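PDB 6Z3U: CYCLIN domain-containing protein from Chaetomium thermophilum, which is a cyclin H-like subunit of the CDK-activating kinase complex and probably regulates the activity of its cyclin-dependent kinase partner. Local coordinates for residues E109-R120 with I179-R190. Numbering follows the deposited sequence.
Sequences EIKATAATFFKR and IRFALDVKHPFR
Ile179 covers the ring of Phe117 with its CD1 methyl, which sits 3.7 Å from the ring centroid and only 12° off the normal, a CH-pi contact over the middle of one face. The opposite face lies against the helix's own Thr113 O, so the ring is held between backbone and methyl while its edge meets Leu183 O. Val185 is the next bump of the extended chain. Its two methyls part over the helix: CG2 approaches Phe117 CE1 obliquely, 3.4 Å away, and CG1, anti to the backbone N (chi1 -169°), slips past Thr116 CG2. The extended side chain of Arg120 closes this hollow, bringing NH1 to CG2 and NH2 to CG1.

Further along, the methyl of Ala112 lies over one face of the His187 ring, toward its rim, at a separation modelled too short to weigh. NE2 donates to Thr113 OG1 at 2.7 Å, almost exactly within the ring plane, while ND1 is hydrogen-bonded to the hydroxyl of Tyr231; hydrogen bonds at both nitrogens fix the ring's rotation. Ala112 CB also lies at the edge of the Phe189 ring, in its plane, 3.6 Å from Phe189 CE2. At the far end Glu109 bends at chi2 to form a salt bridge from OE2 to Arg190 NH2 (3.1 Å), the two flat groups nearly perpendicular. Arg190 also pairs with Asp247 of the kinase chain and Glu53 of the RING-type chain. Bumps at Ile179, Val185 and His187 thus follow one helix surface, as the linker between the two cyclin folds runs along helix 108-124 of the first, beside the kinase and RING-type subunits.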
ATOM      1  N   GLU A 109       2.882  12.653  -3.206  1.00 39.10           N
ATOM      2  CA  GLU A 109       3.037  11.357  -2.550  1.00 42.05           C
ATOM      3  C   GLU A 109       4.082  10.500  -3.248  1.00 33.86           C
ATOM      4  O   GLU A 109       4.794   9.736  -2.585  1.00 39.29           O
ATOM      5  CB  GLU A 109       1.694  10.631  -2.503  1.00 46.58           C
ATOM      6  CG  GLU A 109       0.638  11.334  -1.665  1.00 43.99           C
ATOM      7  CD  GLU A 109      -0.047  10.396  -0.691  1.00 51.28           C
ATOM      8  OE1 GLU A 109       0.121  10.574   0.532  1.00 56.89           O
ATOM      9  OE2 GLU A 109      -0.749   9.469  -1.155  1.00 50.17           O
ATOM     10  N   ILE A 110       4.193  10.603  -4.574  1.00 32.37           N
ATOM     11  CA  ILE A 110       5.221   9.855  -5.290  1.00 30.65           C
ATOM     12  C   ILE A 110       6.604  10.384  -4.927  1.00 36.91           C
ATOM     13  O   ILE A 110       7.507   9.617  -4.573  1.00 37.74           O
ATOM     14  CB  ILE A 110       4.973   9.916  -6.808  1.00 33.25           C
ATOM     15  CG1 ILE A 110       3.789   9.020  -7.184  1.00 35.98           C
ATOM     16  CG2 ILE A 110       6.223   9.498  -7.571  1.00 39.99           C
ATOM     17  CD1 ILE A 110       3.386   9.094  -8.647  1.00 37.91           C
ATOM     18  N   LYS A 111       6.788  11.703  -5.011  1.00 37.30           N
ATOM     19  CA  LYS A 111       8.070  12.301  -4.653  1.00 32.81           C
ATOM     20  C   LYS A 111       8.518  11.848  -3.270  1.00 33.26           C
ATOM     21  O   LYS A 111       9.646  11.380  -3.087  1.00 36.31           O
ATOM     22  CB  LYS A 111       7.965  13.826  -4.694  1.00 37.76           C
ATOM     23  CG  LYS A 111       7.608  14.405  -6.046  1.00 46.56           C
ATOM     24  CD  LYS A 111       7.398  15.909  -5.945  1.00 43.64           C
ATOM     25  CE  LYS A 111       6.986  16.503  -7.278  1.00 52.72           C
ATOM     26  NZ  LYS A 111       6.066  17.660  -7.108  1.00 58.25           N
ATOM     27  N   ALA A 112       7.633  11.977  -2.280  1.00 33.74           N
ATOM     28  CA  ALA A 112       8.006  11.647  -0.910  1.00 35.31           C
ATOM     29  C   ALA A 112       8.349  10.170  -0.770  1.00 40.29           C
ATOM     30  O   ALA A 112       9.271   9.809  -0.028  1.00 39.29           O
ATOM     31  CB  ALA A 112       6.873  12.032   0.042  1.00 39.89           C
ATOM     32  N   THR A 113       7.619   9.299  -1.472  1.00 43.55           N
ATOM     33  CA  THR A 113       7.913   7.872  -1.408  1.00 31.67           C
ATOM     34  C   THR A 113       9.231   7.547  -2.099  1.00 34.84           C
ATOM     35  O   THR A 113      10.038   6.769  -1.575  1.00 34.03           O
ATOM     36  CB  THR A 113       6.774   7.074  -2.038  1.00 32.26           C
ATOM     37  OG1 THR A 113       5.601   7.191  -1.224  1.00 43.17           O
ATOM     38  CG2 THR A 113       7.156   5.607  -2.166  1.00 42.13           C
ATOM     39  N   ALA A 114       9.462   8.123  -3.280  1.00 35.47           N
ATOM     40  CA  ALA A 114      10.721   7.895  -3.982  1.00 30.44           C
ATOM     41  C   ALA A 114      11.901   8.376  -3.151  1.00 32.59           C
ATOM     42  O   ALA A 114      12.918   7.683  -3.032  1.00 34.31           O
ATOM     43  CB  ALA A 114      10.696   8.596  -5.340  1.00 30.25           C
ATOM     44  N   ALA A 115      11.790   9.574  -2.573  1.00 38.11           N
ATOM     45  CA  ALA A 115      12.869  10.092  -1.740  1.00 34.49           C
ATOM     46  C   ALA A 115      13.119   9.188  -0.539  1.00 36.19           C
ATOM     47  O   ALA A 115      14.273   8.908  -0.193  1.00 38.77           O
ATOM     48  CB  ALA A 115      12.540  11.512  -1.281  1.00 36.67           C
ATOM     49  N   THR A 116      12.048   8.716   0.107  1.00 38.15           N
ATOM     50  CA  THR A 116      12.207   7.855   1.275  1.00 34.82           C
ATOM     51  C   THR A 116      12.865   6.532   0.902  1.00 40.73           C
ATOM     52  O   THR A 116      13.744   6.044   1.622  1.00 45.02           O
ATOM     53  CB  THR A 116      10.850   7.614   1.938  1.00 35.41           C
ATOM     54  OG1 THR A 116      10.284   8.867   2.343  1.00 35.65           O
ATOM     55  CG2 THR A 116      11.004   6.714   3.157  1.00 40.32           C
ATOM     56  N   PHE A 117      12.449   5.930  -0.217  1.00 38.73           N
ATOM     57  CA  PHE A 117      13.132   4.735  -0.702  1.00 39.69           C
ATOM     58  C   PHE A 117      14.618   5.004  -0.917  1.00 39.12           C
ATOM     59  O   PHE A 117      15.463   4.153  -0.620  1.00 42.05           O
ATOM     60  CB  PHE A 117      12.498   4.245  -2.006  1.00 34.70           C
ATOM     61  CG  PHE A 117      11.143   3.610  -1.838  1.00 29.62           C
ATOM     62  CD1 PHE A 117      10.631   3.322  -0.583  1.00 41.47           C
ATOM     63  CD2 PHE A 117      10.384   3.287  -2.952  1.00 32.10           C
ATOM     64  CE1 PHE A 117       9.388   2.736  -0.442  1.00 36.84           C
ATOM     65  CE2 PHE A 117       9.140   2.699  -2.819  1.00 39.46           C
ATOM     66  CZ  PHE A 117       8.641   2.423  -1.562  1.00 38.92           C
ATOM     67  N   PHE A 118      14.953   6.183  -1.445  1.00 41.52           N
ATOM     68  CA  PHE A 118      16.354   6.521  -1.669  1.00 37.46           C
ATOM     69  C   PHE A 118      17.111   6.590  -0.348  1.00 40.88           C
ATOM     70  O   PHE A 118      18.195   6.013  -0.211  1.00 43.09           O
ATOM     71  CB  PHE A 118      16.450   7.841  -2.436  1.00 34.64           C
ATOM     72  CG  PHE A 118      17.850   8.210  -2.839  1.00 44.46           C
ATOM     73  CD1 PHE A 118      18.405   7.705  -4.003  1.00 35.24           C
ATOM     74  CD2 PHE A 118      18.601   9.083  -2.069  1.00 48.62           C
ATOM     75  CE1 PHE A 118      19.688   8.044  -4.378  1.00 38.80           C
ATOM     76  CE2 PHE A 118      19.884   9.430  -2.442  1.00 38.56           C
ATOM     77  CZ  PHE A 118      20.428   8.910  -3.598  1.00 44.91           C
ATOM     78  N   LYS A 119      16.546   7.284   0.645  1.00 43.44           N
ATOM     79  CA  LYS A 119      17.209   7.386   1.941  1.00 44.78           C
ATOM     80  C   LYS A 119      17.305   6.026   2.618  1.00 42.52           C
ATOM     81  O   LYS A 119      18.320   5.703   3.245  1.00 44.40           O
ATOM     82  CB  LYS A 119      16.462   8.366   2.847  1.00 45.36           C
ATOM     83  CG  LYS A 119      16.480   9.807   2.377  1.00 40.22           C
ATOM     84  CD  LYS A 119      15.718  10.708   3.344  1.00 40.65           C
ATOM     85  CE  LYS A 119      16.645  11.381   4.348  1.00 48.24           C
ATOM     86  NZ  LYS A 119      17.763  12.135   3.706  1.00 63.10           N
ATOM     87  N   ARG A 120      16.254   5.216   2.503  1.00 40.11           N
ATOM     88  CA  ARG A 120      16.276   3.894   3.115  1.00 45.77           C
ATOM     89  C   ARG A 120      17.261   2.969   2.414  1.00 49.63           C
ATOM     90  O   ARG A 120      17.887   2.124   3.065  1.00 52.90           O
ATOM     91  CB  ARG A 120      14.873   3.289   3.089  1.00 43.19           C
ATOM     92  CG  ARG A 120      13.881   3.970   4.015  1.00 36.32           C
ATOM     93  CD  ARG A 120      12.531   3.292   3.928  1.00 41.98           C
ATOM     94  NE  ARG A 120      11.533   3.919   4.784  1.00 45.90           N
ATOM     95  CZ  ARG A 120      10.291   3.472   4.927  1.00 47.10           C
ATOM     96  NH1 ARG A 120       9.893   2.393   4.265  1.00 38.80           N
ATOM     97  NH2 ARG A 120       9.448   4.103   5.731  1.00 56.24           N
ATOM     98  N   ILE A 179      15.292  -1.593   0.628  1.00 40.10           N
ATOM     99  CA  ILE A 179      14.264  -1.026   1.495  1.00 39.12           C
ATOM    100  C   ILE A 179      13.574  -2.148   2.263  1.00 38.93           C
ATOM    101  O   ILE A 179      12.572  -1.922   2.951  1.00 38.19           O
ATOM    102  CB  ILE A 179      13.245  -0.196   0.691  1.00 35.06           C
ATOM    103  CG1 ILE A 179      12.504  -1.067  -0.326  1.00 33.84           C
ATOM    104  CG2 ILE A 179      13.946   0.957  -0.011  1.00 42.60           C
ATOM    105  CD1 ILE A 179      11.377  -0.345  -1.036  1.00 33.69           C
ATOM    106  N   ARG A 180      14.101  -3.365   2.142  1.00 34.16           N
ATOM    107  CA  ARG A 180      13.630  -4.504   2.926  1.00 38.43           C
ATOM    108  C   ARG A 180      12.169  -4.826   2.618  1.00 38.75           C
ATOM    109  O   ARG A 180      11.407  -5.243   3.492  1.00 45.92           O
ATOM    110  CB  ARG A 180      13.829  -4.251   4.421  1.00 38.56           C
ATOM    111  CG  ARG A 180      15.291  -4.171   4.838  1.00 39.24           C
ATOM    112  CD  ARG A 180      15.446  -4.317   6.340  1.00 46.01           C
ATOM    113  NE  ARG A 180      15.080  -5.658   6.789  1.00 39.93           N
ATOM    114  CZ  ARG A 180      14.969  -6.018   8.063  1.00 46.75           C
ATOM    115  NH1 ARG A 180      14.630  -7.261   8.375  1.00 58.21           N
ATOM    116  NH2 ARG A 180      15.190  -5.134   9.028  1.00 64.22           N
ATOM    117  N   PHE A 181      11.777  -4.644   1.359  1.00 32.28           N
ATOM    118  CA  PHE A 181      10.460  -5.046   0.876  1.00 31.08           C
ATOM    119  C   PHE A 181       9.326  -4.297   1.568  1.00 31.00           C
ATOM    120  O   PHE A 181       8.175  -4.741   1.537  1.00 30.86           O
ATOM    121  CB  PHE A 181      10.261  -6.557   1.041  1.00 34.39           C
ATOM    122  CG  PHE A 181      11.363  -7.381   0.440  1.00 33.26           C
ATOM    123  CD1 PHE A 181      11.340  -7.716  -0.902  1.00 33.35           C
ATOM    124  CD2 PHE A 181      12.423  -7.817   1.217  1.00 35.39           C
ATOM    125  CE1 PHE A 181      12.351  -8.475  -1.459  1.00 36.07           C
ATOM    126  CE2 PHE A 181      13.439  -8.576   0.664  1.00 40.21           C
ATOM    127  CZ  PHE A 181      13.402  -8.905  -0.675  1.00 41.50           C
ATOM    128  N   ALA A 182       9.626  -3.168   2.204  1.00 36.62           N
ATOM    129  CA  ALA A 182       8.619  -2.343   2.869  1.00 38.71           C
ATOM    130  C   ALA A 182       8.192  -1.251   1.893  1.00 39.10           C
ATOM    131  O   ALA A 182       8.908  -0.267   1.696  1.00 43.89           O
ATOM    132  CB  ALA A 182       9.167  -1.758   4.166  1.00 46.72           C
ATOM    133  N   LEU A 183       7.021  -1.431   1.281  1.00 38.11           N
ATOM    134  CA  LEU A 183       6.528  -0.519   0.257  1.00 36.97           C
ATOM    135  C   LEU A 183       5.498   0.477   0.773  1.00 43.18           C
ATOM    136  O   LEU A 183       5.175   1.432   0.056  1.00 35.42           O
ATOM    137  CB  LEU A 183       5.920  -1.316  -0.904  1.00 29.04           C
ATOM    138  CG  LEU A 183       6.901  -1.818  -1.965  1.00 30.52           C
ATOM    139  CD1 LEU A 183       8.127  -2.447  -1.336  1.00 29.26           C
ATOM    140  CD2 LEU A 183       6.211  -2.808  -2.887  1.00 35.26           C
ATOM    141  N   ASP A 184       4.980   0.287   1.985  1.00 49.99           N
ATOM    142  CA  ASP A 184       3.959   1.169   2.550  1.00 44.70           C
ATOM    143  C   ASP A 184       4.653   2.269   3.346  1.00 56.60           C
ATOM    144  O   ASP A 184       5.096   2.050   4.477  1.00 55.93           O
ATOM    145  CB  ASP A 184       2.975   0.383   3.413  1.00 43.27           C
ATOM    146  CG  ASP A 184       3.650  -0.354   4.561  1.00 50.97           C
ATOM    147  OD1 ASP A 184       4.726  -0.952   4.345  1.00 60.30           O
ATOM    148  OD2 ASP A 184       3.097  -0.338   5.681  1.00 49.46           O
ATOM    149  N   VAL A 185       4.750   3.457   2.750  1.00 63.03           N
ATOM    150  CA  VAL A 185       5.366   4.616   3.381  1.00 49.93           C
ATOM    151  C   VAL A 185       4.270   5.616   3.719  1.00 47.94           C
ATOM    152  O   VAL A 185       3.367   5.861   2.911  1.00 43.98           O
ATOM    153  CB  VAL A 185       6.427   5.270   2.477  1.00 44.77           C
ATOM    154  CG1 VAL A 185       7.223   6.299   3.262  1.00 54.48           C
ATOM    155  CG2 VAL A 185       7.341   4.216   1.871  1.00 50.95           C
ATOM    156  N   LYS A 186       4.360   6.202   4.908  1.00 48.01           N
ATOM    157  CA  LYS A 186       3.319   7.065   5.446  1.00 50.66           C
ATOM    158  C   LYS A 186       3.805   8.504   5.402  1.00 48.24           C
ATOM    159  O   LYS A 186       4.879   8.817   5.926  1.00 50.86           O
ATOM    160  CB  LYS A 186       2.959   6.654   6.874  1.00 54.10           C
ATOM    161  CG  LYS A 186       2.473   5.215   6.978  1.00 54.28           C
ATOM    162  CD  LYS A 186       2.270   4.789   8.418  1.00 55.08           C
ATOM    163  CE  LYS A 186       1.565   3.444   8.498  1.00 70.66           C
ATOM    164  NZ  LYS A 186       0.255   3.443   7.784  1.00 58.67           N
ATOM    165  N   HIS A 187       3.022   9.369   4.770  1.00 45.17           N
ATOM    166  CA  HIS A 187       3.390  10.761   4.583  1.00 49.46           C
ATOM    167  C   HIS A 187       2.458  11.683   5.358  1.00 51.42           C
ATOM    168  O   HIS A 187       1.320  11.317   5.670  1.00 44.10           O
ATOM    169  CB  HIS A 187       3.351  11.127   3.094  1.00 49.17           C
ATOM    170  CG  HIS A 187       4.224  10.261   2.242  1.00 45.97           C
ATOM    171  ND1 HIS A 187       5.587  10.172   2.425  1.00 41.22           N
ATOM    172  CD2 HIS A 187       3.929   9.442   1.205  1.00 44.76           C
ATOM    173  CE1 HIS A 187       6.095   9.334   1.538  1.00 42.96           C
ATOM    174  NE2 HIS A 187       5.109   8.880   0.784  1.00 54.96           N
ATOM    175  N   PRO A 188       2.903  12.901   5.672  1.00 51.76           N
ATOM    176  CA  PRO A 188       2.068  13.828   6.456  1.00 51.66           C
ATOM    177  C   PRO A 188       1.257  14.821   5.630  1.00 49.54           C
ATOM    178  O   PRO A 188       0.635  15.707   6.225  1.00 43.30           O
ATOM    179  CB  PRO A 188       3.117  14.572   7.295  1.00 47.40           C
ATOM    180  CG  PRO A 188       4.478  14.290   6.634  1.00 48.51           C
ATOM    181  CD  PRO A 188       4.219  13.496   5.391  1.00 50.60           C
ATOM    182  N   PHE A 189       1.249  14.702   4.301  1.00 50.75           N
ATOM    183  CA  PHE A 189       0.507  15.656   3.483  1.00 50.48           C
ATOM    184  C   PHE A 189      -0.986  15.585   3.783  1.00 46.86           C
ATOM    185  O   PHE A 189      -1.618  16.603   4.089  1.00 57.66           O
ATOM    186  CB  PHE A 189       0.776  15.396   2.000  1.00 50.65           C
ATOM    187  CG  PHE A 189       2.234  15.387   1.640  1.00 45.59           C
ATOM    188  CD1 PHE A 189       2.951  16.570   1.568  1.00 46.70           C
ATOM    189  CD2 PHE A 189       2.887  14.197   1.374  1.00 44.49           C
ATOM    190  CE1 PHE A 189       4.292  16.564   1.239  1.00 46.69           C
ATOM    191  CE2 PHE A 189       4.228  14.186   1.042  1.00 45.86           C
ATOM    192  CZ  PHE A 189       4.931  15.372   0.976  1.00 45.61           C
ATOM    193  N   ARG A 190      -1.568  14.388   3.703  1.00 53.23           N
ATOM    194  CA  ARG A 190      -2.988  14.247   4.005  1.00 54.29           C
ATOM    195  C   ARG A 190      -3.276  14.540   5.471  1.00 52.44           C
ATOM    196  O   ARG A 190      -4.355  15.046   5.800  1.00 53.86           O
ATOM    197  CB  ARG A 190      -3.465  12.843   3.641  1.00 52.44           C
ATOM    198  CG  ARG A 190      -4.971  12.719   3.518  1.00 47.05           C
ATOM    199  CD  ARG A 190      -5.372  11.319   3.089  1.00 45.06           C
ATOM    200  NE  ARG A 190      -4.917  11.006   1.737  1.00 44.03           N
ATOM    201  CZ  ARG A 190      -3.783  10.371   1.446  1.00 45.23           C
ATOM    202  NH1 ARG A 190      -2.963   9.969   2.409  1.00 43.54           N
ATOM    203  NH2 ARG A 190      -3.467  10.140   0.179  1.00 53.06           N
TER